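Local coordinates for programmed cell death 6-interacting protein (Homo sapiens, PDB 5WA1) that serves in multivesicular body biogenesis, membrane repair and cytokinesis, its Bro1 domain, the part present here, interacting with CHMP4 proteins of ESCRT-III, at residues A[69-72]-A[73-77]; A[81-84]-A[85-89]; A[263-266]-A[267-271]; A[319-322]-A[323-327]. All blocks are in the same frame, centred on the assembly; numbering follows the deposited sequence.

Contact 1 (A[69-72]-A[73-77]); sequences KLRR and AAVGR
With CG of Arg71 swung opposite its own backbone N (chi1 -175°) and the chain stretched out as far as NE, the guanidinium is carried along the helix to Val75, one turn on. Val75 answers with its CG2 branch: chi1 of -65° sets CG1 opposite the carbonyl carbon and leaves CG2 between N and C, facing back toward Arg71. CG2 lies 3.7 Å from Arg71 CG and stands over the centre of one guanidinium face, 3.9 Å above the plane. A branched aliphatic residue suits this place, because it covers the flat face while the guanidinium nitrogens bind other groups: Arg71 NE forms a salt bridge with Glu140, NH1 a hydrogen bond with Thr33, and NH2 one with Ser34 O. Three polar partners thus fix the rotation of a buried charged group.

The backbone beneath remains helical, Val75 N donating to Arg71 O at 2.9 Å. One residue later the geometry changes. Gly76 N still reaches Arg72 O, also at 2.9 Å, but from above the carbonyl plane, with an N-H...O angle of 132°. Gly76, with no side chain, lies close against the Arg72 carbonyl here. Arg77 then folds its extended chain back, laying one guanidinium face over Ala73 CA. The arrangement is that of a helix C-terminus, where the last turn of helix 56-75 unwinds into loop.

Contact 2 (A[81-84]-A[85-89]); sequences KHEG and ALETL
Ala85 meets the residues before it with its methyl group, CB lying 3.7 Å from His82 O; so small a side chain fits beside the His82 imidazole, whose CE1 comes within 3.3 Å of Ala85 N. His82 is the N-cap of helix 83-97, and its ring curls over the opening turn so that Gly84 N sits above the centre of one ring face. Gly84, having no side chain, lets the ring lie over its N.

Leu86 gives the first turn its i to i+4 bond, its N donating to His82 O at 3.3 Å. Glu87 N continues the pattern by donating to Glu83 O. The two glutamate side chains lie alongside each other and point the same way, CG to CG 3.9 Å, with their carboxylate planes turned 67° apart. The separation of 4.0 Å between Glu83 OE2 and Glu87 OE2 brings like charges together but is uncertain, because Glu83 is poorly ordered; Glu87 OE1 accepts a hydrogen bond from Gln370 N.

Thr88 places OG1 opposite its carbonyl carbon (chi1 -60°), where the hydroxyl bends back and donates to Gly84 O at 2.8 Å. Thr88 N reaches the same oxygen at 3.0 Å from the other face of its plane, so two bonds grip one carbonyl.

Among its neighbours, the opening two turns of helix 83-97 pack Ala85 and Leu89 against helix 137-157, while Thr88 turns its other branch to helix 56-75.

Contact 3 (A[263-266]-A[267-271]); sequences FPVL and AAKHC
Lys269 folds over the carbonyl of Val265 one turn back, its CG 3.3 Å from Val265 O, at the start of helix 262-287 in the helical Bro1 domain and within the region that interacts with CHMP4 proteins. Its chi1 of -75° puts CG opposite the carbonyl carbon, and bends at chi2 (-93°) and chi4 then lead the chain away from the preceding turn. Along the way CG passes Val265 CG1 at 4.3 Å, a loose apolar touch. The bends deliver the ammonium to partners beyond this turn: NZ makes a salt bridge with Glu218 and a hydrogen bond with Thr24 O, and lies in a cation-pi contact with Phe25. A long, flexible lysine suits such a place, since its buried charge can be carried to a site where it is matched.

Pro264 lies in the helix's first turn, where N-H groups need no acceptor four residues back, so its missing N-H costs nothing. Its carbonyl accepts from Ala268 N at 2.9 Å. The small methyls of Ala267 and Ala268 let Tyr312 and Val308, respectively, come close. Leu266 is larger: with CG beside its backbone N and the chain extended to CD1, it packs against Phe245 and Phe249 of helix 231-252.

One turn after Leu266, His270 has CG anti to its backbone N (chi1 173°), which carries the ring away from the preceding turn to where ND1 is hydrogen-bonded to Ala242 O. His270 CB itself rests 3.4 Å from Leu266 O, the oxygen that also accepts His270 N.

Contact 4 (A[319-322]-A[323-327]); sequences KDFS and DKINR
From Lys319 to Asn326 the backbone runs as regular alpha-helix, with i to i+4 bonds throughout, such as that from Ile325 N to Phe321 O. Over that bond Ile325 lays its CD1 methyl on the Phe321 ring, 3.8 Å from the centroid and 11° off the normal, a CH-pi contact on the face. The Phe321 torsion that makes this possible sets CG opposite the backbone N (chi1 -168°), which carries the ring along the helix toward the next turn. Lys324 comes to the same ring differently: a bend at chi3 brings it to the edge, near the ring plane, with Lys324 CE 3.6 Å from Phe321 CD1.

These residues form the first two turns of helix 319-340, which packs in the all-helical Bro1 domain: Phe321 and Ile325 rest on Ile305 of helix 291-311, and Phe321 also on Ala275 of helix 262-287. Their apolar side chains suit this packing on neighbouring helices, while the long chain of Lys324 runs beside Tyr279 of helix 262-287.

Lys319 NZ and Asp323 OD2 make a salt bridge at 3.5 Å, one turn apart, their chains passing at an angle. Asn326 adds a side-chain bond to the helix, ND2 donating to Ser322 O at 2.7 Å from above the carbonyl plane, bent at 141°. Asn326 N binds that oxygen from the opposite face, 3.0 Å away.

In the fold
All four contacts are turns of helices, but they differ in place and chemistry. Contact 3 is the buried one; contact 2 lies at the surface, and contacts 1 and 4 are partly buried. Contacts 1 and 2 close helix 56-75 and open helix 83-97, successive helices that touch where Thr88 CG2 packs on Leu70, Ala73 and Ala74. Contacts 3 and 4 begin two helices on the opposite side of the chain's centre from contact 1; their nearest atoms are about 6 Å from each other, without touching. Buried charge is matched by outside partners in contacts 1 and 3, whereas contact 4 pairs one lysine with one aspartate across its turn and contact 2 sets two acids side by side.

Contact 1 (A[69-72]-A[73-77])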
# COMPACT_ATOMS: atom_id res chain seq x y z
N LYS A 69 6.46 11.20 25.57
CA LYS A 69 6.01 9.84 25.85
C LYS A 69 5.33 9.24 24.63
O LYS A 69 5.57 8.07 24.30
CB LYS A 69 5.06 9.85 27.05
CG LYS A 69 4.34 8.55 27.32
CD LYS A 69 3.45 8.69 28.56
CE LYS A 69 2.59 7.47 28.80
NZ LYS A 69 1.74 7.63 30.02
N LEU A 70 4.50 10.03 23.95
CA LEU A 70 3.80 9.53 22.77
C LEU A 70 4.77 9.16 21.66
O LEU A 70 4.56 8.17 20.95
CB LEU A 70 2.79 10.57 22.27
CG LEU A 70 2.09 10.26 20.94
CD1 LEU A 70 1.36 8.93 21.01
CD2 LEU A 70 1.13 11.38 20.55
N ARG A 71 5.85 9.93 21.50
CA ARG A 71 6.84 9.59 20.48
C ARG A 71 7.48 8.24 20.78
O ARG A 71 7.64 7.41 19.88
CB ARG A 71 7.91 10.68 20.37
CG ARG A 71 8.89 10.40 19.24
CD ARG A 71 10.02 11.41 19.11
NE ARG A 71 10.61 11.33 17.78
CZ ARG A 71 11.62 10.53 17.45
NH1 ARG A 71 12.08 10.53 16.20
NH2 ARG A 71 12.19 9.75 18.36
N ARG A 72 7.87 8.02 22.03
CA ARG A 72 8.47 6.74 22.40
C ARG A 72 7.52 5.58 22.11
O ARG A 72 7.95 4.53 21.62
CB ARG A 72 8.87 6.75 23.88
CG ARG A 72 9.96 7.77 24.22
CD ARG A 72 10.53 7.53 25.62
NE ARG A 72 9.57 7.83 26.68
CZ ARG A 72 9.42 9.02 27.25
NH1 ARG A 72 10.18 10.04 26.87
NH2 ARG A 72 8.52 9.19 28.21
N ALA A 73 6.23 5.76 22.37
CA ALA A 73 5.27 4.70 22.09
C ALA A 73 5.03 4.51 20.59
O ALA A 73 4.75 3.39 20.15
CB ALA A 73 3.95 4.99 22.81
N ALA A 74 5.12 5.58 19.80
CA ALA A 74 4.82 5.48 18.37
C ALA A 74 6.00 4.96 17.55
O ALA A 74 5.79 4.23 16.57
CB ALA A 74 4.39 6.84 17.81
N VAL A 75 7.23 5.33 17.89
CA VAL A 75 8.38 5.01 17.05
C VAL A 75 9.53 4.38 17.81
O VAL A 75 10.57 4.11 17.22
CB VAL A 75 8.87 6.25 16.27
CG1 VAL A 75 7.80 6.72 15.28
CG2 VAL A 75 9.26 7.38 17.21
N GLY A 76 9.38 4.11 19.11
CA GLY A 76 10.46 3.52 19.87
C GLY A 76 10.38 2.01 20.03
O GLY A 76 11.40 1.36 20.24
N ARG A 77 9.18 1.45 19.92
CA ARG A 77 8.96 0.02 20.11
C ARG A 77 8.55 -0.63 18.79
O ARG A 77 7.40 -0.47 18.36
CB ARG A 77 7.88 -0.23 21.17
CG ARG A 77 8.00 0.63 22.41
CD ARG A 77 6.68 0.67 23.16
NE ARG A 77 6.70 1.67 24.23
CZ ARG A 77 5.62 2.06 24.91
NH1 ARG A 77 4.43 1.54 24.62
NH2 ARG A 77 5.73 2.97 25.86

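Contact 2 (A[81-84]-A[85-89])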
# COMPACT_ATOMS: atom_id res chain seq x y z
N LYS A 81 1.60 -5.50 15.26
CA LYS A 81 0.80 -5.31 14.05
C LYS A 81 -0.71 -5.29 14.20
O LYS A 81 -1.44 -5.95 13.46
CB LYS A 81 1.22 -6.35 13.02
CG LYS A 81 2.66 -6.23 12.55
CD LYS A 81 2.92 -7.19 11.40
CE LYS A 81 4.36 -7.68 11.41
NZ LYS A 81 4.74 -8.26 12.73
N HIS A 82 -1.21 -4.53 15.17
CA HIS A 82 -2.64 -4.39 15.39
C HIS A 82 -3.00 -2.91 15.36
O HIS A 82 -2.13 -2.03 15.25
CB HIS A 82 -3.08 -5.07 16.70
CG HIS A 82 -3.09 -4.17 17.90
ND1 HIS A 82 -1.95 -3.59 18.41
CD2 HIS A 82 -4.11 -3.77 18.70
CE1 HIS A 82 -2.26 -2.87 19.47
NE2 HIS A 82 -3.57 -2.96 19.67
N GLU A 83 -4.30 -2.64 15.44
CA GLU A 83 -4.80 -1.28 15.24
C GLU A 83 -4.33 -0.32 16.33
O GLU A 83 -4.14 0.87 16.06
CB GLU A 83 -6.33 -1.30 15.16
CG GLU A 83 -6.95 0.03 14.75
CD GLU A 83 -8.47 -0.03 14.73
OE1 GLU A 83 -9.03 -1.10 15.02
OE2 GLU A 83 -9.10 1.00 14.41
N GLY A 84 -4.14 -0.82 17.55
CA GLY A 84 -3.66 0.05 18.63
C GLY A 84 -2.31 0.66 18.33
O GLY A 84 -2.09 1.85 18.55
N ALA A 85 -1.38 -0.14 17.80
CA ALA A 85 -0.08 0.40 17.41
C ALA A 85 -0.23 1.37 16.24
O ALA A 85 0.45 2.41 16.20
CB ALA A 85 0.88 -0.72 17.05
N LEU A 86 -1.09 1.06 15.27
CA LEU A 86 -1.30 1.97 14.15
C LEU A 86 -1.95 3.26 14.62
O LEU A 86 -1.53 4.36 14.24
CB LEU A 86 -2.15 1.30 13.05
CG LEU A 86 -2.41 2.21 11.84
CD1 LEU A 86 -1.09 2.68 11.23
CD2 LEU A 86 -3.26 1.52 10.77
N GLU A 87 -2.99 3.16 15.45
CA GLU A 87 -3.63 4.37 15.97
C GLU A 87 -2.65 5.22 16.77
O GLU A 87 -2.74 6.45 16.74
CB GLU A 87 -4.85 4.00 16.83
CG GLU A 87 -6.08 3.61 16.02
CD GLU A 87 -6.57 4.74 15.13
OE1 GLU A 87 -6.48 5.92 15.54
OE2 GLU A 87 -7.05 4.46 14.01
N THR A 88 -1.72 4.59 17.49
CA THR A 88 -0.70 5.37 18.19
C THR A 88 0.19 6.11 17.21
O THR A 88 0.49 7.30 17.41
CB THR A 88 0.13 4.45 19.10
OG1 THR A 88 -0.73 3.82 20.05
CG2 THR A 88 1.20 5.26 19.83
N LEU A 89 0.63 5.44 16.15
CA LEU A 89 1.37 6.12 15.09
C LEU A 89 0.54 7.23 14.47
O LEU A 89 1.02 8.36 14.29
CB LEU A 89 1.79 5.12 14.02
CG LEU A 89 3.25 4.70 14.06
CD1 LEU A 89 3.52 3.60 13.06
CD2 LEU A 89 4.15 5.90 13.81

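Contact 3 (A[263-266]-A[267-271])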
# COMPACT_ATOMS: atom_id res chain seq x y z
N PHE A 263 10.28 -6.98 -7.18
CA PHE A 263 10.17 -6.99 -8.64
C PHE A 263 9.59 -8.30 -9.18
O PHE A 263 8.62 -8.24 -9.96
CB PHE A 263 11.53 -6.66 -9.26
CG PHE A 263 11.51 -6.65 -10.76
CD1 PHE A 263 10.89 -5.62 -11.44
CD2 PHE A 263 12.07 -7.69 -11.48
CE1 PHE A 263 10.85 -5.61 -12.82
CE2 PHE A 263 12.04 -7.68 -12.86
CZ PHE A 263 11.42 -6.65 -13.53
N PRO A 264 10.09 -9.49 -8.83
CA PRO A 264 9.46 -10.71 -9.35
C PRO A 264 8.01 -10.87 -8.92
O PRO A 264 7.20 -11.38 -9.71
CB PRO A 264 10.34 -11.84 -8.79
CG PRO A 264 11.01 -11.23 -7.60
CD PRO A 264 11.28 -9.82 -8.02
N VAL A 265 7.65 -10.44 -7.71
CA VAL A 265 6.27 -10.58 -7.28
C VAL A 265 5.36 -9.70 -8.11
O VAL A 265 4.26 -10.11 -8.50
CB VAL A 265 6.14 -10.30 -5.78
CG1 VAL A 265 4.66 -10.21 -5.39
CG2 VAL A 265 6.82 -11.40 -4.98
N LEU A 266 5.79 -8.47 -8.39
CA LEU A 266 4.98 -7.58 -9.22
C LEU A 266 4.81 -8.14 -10.63
O LEU A 266 3.71 -8.09 -11.20
CB LEU A 266 5.63 -6.20 -9.30
CG LEU A 266 5.66 -5.41 -7.98
CD1 LEU A 266 6.41 -4.08 -8.20
CD2 LEU A 266 4.25 -5.19 -7.48
N ALA A 267 5.90 -8.62 -11.23
CA ALA A 267 5.83 -9.22 -12.56
C ALA A 267 4.89 -10.42 -12.57
O ALA A 267 4.05 -10.56 -13.48
CB ALA A 267 7.23 -9.62 -13.02
N ALA A 268 5.00 -11.29 -11.57
CA ALA A 268 4.12 -12.45 -11.49
C ALA A 268 2.66 -12.03 -11.36
O ALA A 268 1.79 -12.54 -12.06
CB ALA A 268 4.53 -13.35 -10.33
N LYS A 269 2.38 -11.07 -10.46
CA LYS A 269 1.01 -10.64 -10.23
C LYS A 269 0.42 -9.95 -11.46
O LYS A 269 -0.78 -10.08 -11.72
CB LYS A 269 0.94 -9.70 -9.02
CG LYS A 269 1.06 -10.41 -7.67
CD LYS A 269 -0.29 -10.75 -7.09
CE LYS A 269 -0.14 -11.37 -5.69
NZ LYS A 269 -0.14 -10.31 -4.65
N HIS A 270 1.23 -9.21 -12.21
CA HIS A 270 0.78 -8.65 -13.49
C HIS A 270 0.27 -9.76 -14.42
O HIS A 270 -0.84 -9.68 -14.96
CB HIS A 270 1.93 -7.88 -14.12
CG HIS A 270 1.66 -7.38 -15.52
ND1 HIS A 270 0.66 -6.48 -15.81
CD2 HIS A 270 2.28 -7.65 -16.69
CE1 HIS A 270 0.67 -6.21 -17.10
NE2 HIS A 270 1.64 -6.91 -17.66
N CYS A 271 1.04 -10.84 -14.56
CA CYS A 271 0.63 -11.93 -15.43
C CYS A 271 -0.51 -12.75 -14.83
O CYS A 271 -1.39 -13.22 -15.57
CB CYS A 271 1.82 -12.83 -15.75
SG CYS A 271 3.13 -12.02 -16.68

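Contact 4 (A[319-322]-A[323-327])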
# COMPACT_ATOMS: atom_id res chain seq x y z
N LYS A 319 -0.31 -23.69 -9.17
CA LYS A 319 -0.61 -25.04 -9.65
C LYS A 319 -2.11 -25.27 -9.76
O LYS A 319 -2.59 -25.80 -10.77
CB LYS A 319 0.01 -26.10 -8.74
CG LYS A 319 -0.42 -27.52 -9.11
CD LYS A 319 0.04 -28.55 -8.09
CE LYS A 319 -0.61 -29.90 -8.35
NZ LYS A 319 -0.35 -30.40 -9.73
N ASP A 320 -2.87 -24.86 -8.74
CA ASP A 320 -4.31 -25.10 -8.75
C ASP A 320 -4.99 -24.31 -9.87
O ASP A 320 -5.86 -24.85 -10.57
CB ASP A 320 -4.91 -24.72 -7.39
CG ASP A 320 -4.55 -25.72 -6.30
OD1 ASP A 320 -3.66 -26.57 -6.53
OD2 ASP A 320 -5.15 -25.66 -5.21
N PHE A 321 -4.62 -23.04 -10.04
CA PHE A 321 -5.13 -22.24 -11.14
C PHE A 321 -4.75 -22.85 -12.49
O PHE A 321 -5.57 -22.88 -13.42
CB PHE A 321 -4.59 -20.82 -11.02
CG PHE A 321 -5.27 -19.82 -11.91
CD1 PHE A 321 -6.56 -20.01 -12.36
CD2 PHE A 321 -4.59 -18.68 -12.30
CE1 PHE A 321 -7.17 -19.08 -13.18
CE2 PHE A 321 -5.19 -17.74 -13.12
CZ PHE A 321 -6.48 -17.94 -13.56
N SER A 322 -3.52 -23.35 -12.60
CA SER A 322 -3.07 -23.95 -13.86
C SER A 322 -3.91 -25.17 -14.23
O SER A 322 -4.29 -25.33 -15.39
CB SER A 322 -1.59 -24.33 -13.74
OG SER A 322 -1.07 -24.71 -14.99
N ASP A 323 -4.20 -26.02 -13.25
CA ASP A 323 -5.03 -27.21 -13.49
C ASP A 323 -6.45 -26.83 -13.86
O ASP A 323 -7.07 -27.48 -14.71
CB ASP A 323 -5.03 -28.10 -12.25
CG ASP A 323 -3.66 -28.64 -11.91
OD1 ASP A 323 -2.79 -28.66 -12.81
OD2 ASP A 323 -3.44 -29.05 -10.75
N LYS A 324 -7.00 -25.79 -13.22
CA LYS A 324 -8.35 -25.34 -13.55
C LYS A 324 -8.42 -24.87 -15.00
O LYS A 324 -9.35 -25.23 -15.73
CB LYS A 324 -8.76 -24.22 -12.59
CG LYS A 324 -10.18 -23.73 -12.78
CD LYS A 324 -10.61 -22.81 -11.64
CE LYS A 324 -9.78 -21.54 -11.58
NZ LYS A 324 -10.14 -20.69 -10.41
N ILE A 325 -7.43 -24.09 -15.43
CA ILE A 325 -7.40 -23.59 -16.80
C ILE A 325 -7.30 -24.75 -17.78
O ILE A 325 -8.04 -24.82 -18.77
CB ILE A 325 -6.23 -22.61 -16.98
CG1 ILE A 325 -6.45 -21.34 -16.17
CG2 ILE A 325 -6.01 -22.28 -18.47
CD1 ILE A 325 -5.18 -20.48 -16.07
N ASN A 326 -6.37 -25.66 -17.52
CA ASN A 326 -6.12 -26.72 -18.49
C ASN A 326 -7.23 -27.77 -18.49
O ASN A 326 -7.49 -28.37 -19.54
CB ASN A 326 -4.74 -27.32 -18.24
CG ASN A 326 -3.62 -26.37 -18.64
OD1 ASN A 326 -3.36 -26.17 -19.83
ND2 ASN A 326 -2.98 -25.75 -17.66
N ARG A 327 -7.90 -27.98 -17.36
CA ARG A 327 -9.10 -28.81 -17.40
C ARG A 327 -10.19 -28.17 -18.25
O ARG A 327 -10.85 -28.86 -19.04
CB ARG A 327 -9.61 -29.07 -15.98
CG ARG A 327 -8.96 -30.27 -15.31
CD ARG A 327 -9.61 -30.59 -13.97
NE ARG A 327 -9.17 -29.69 -12.90
CZ ARG A 327 -9.88 -28.66 -12.44
NH1 ARG A 327 -11.08 -28.40 -12.95
NH2 ARG A 327 -9.39 -27.90 -11.47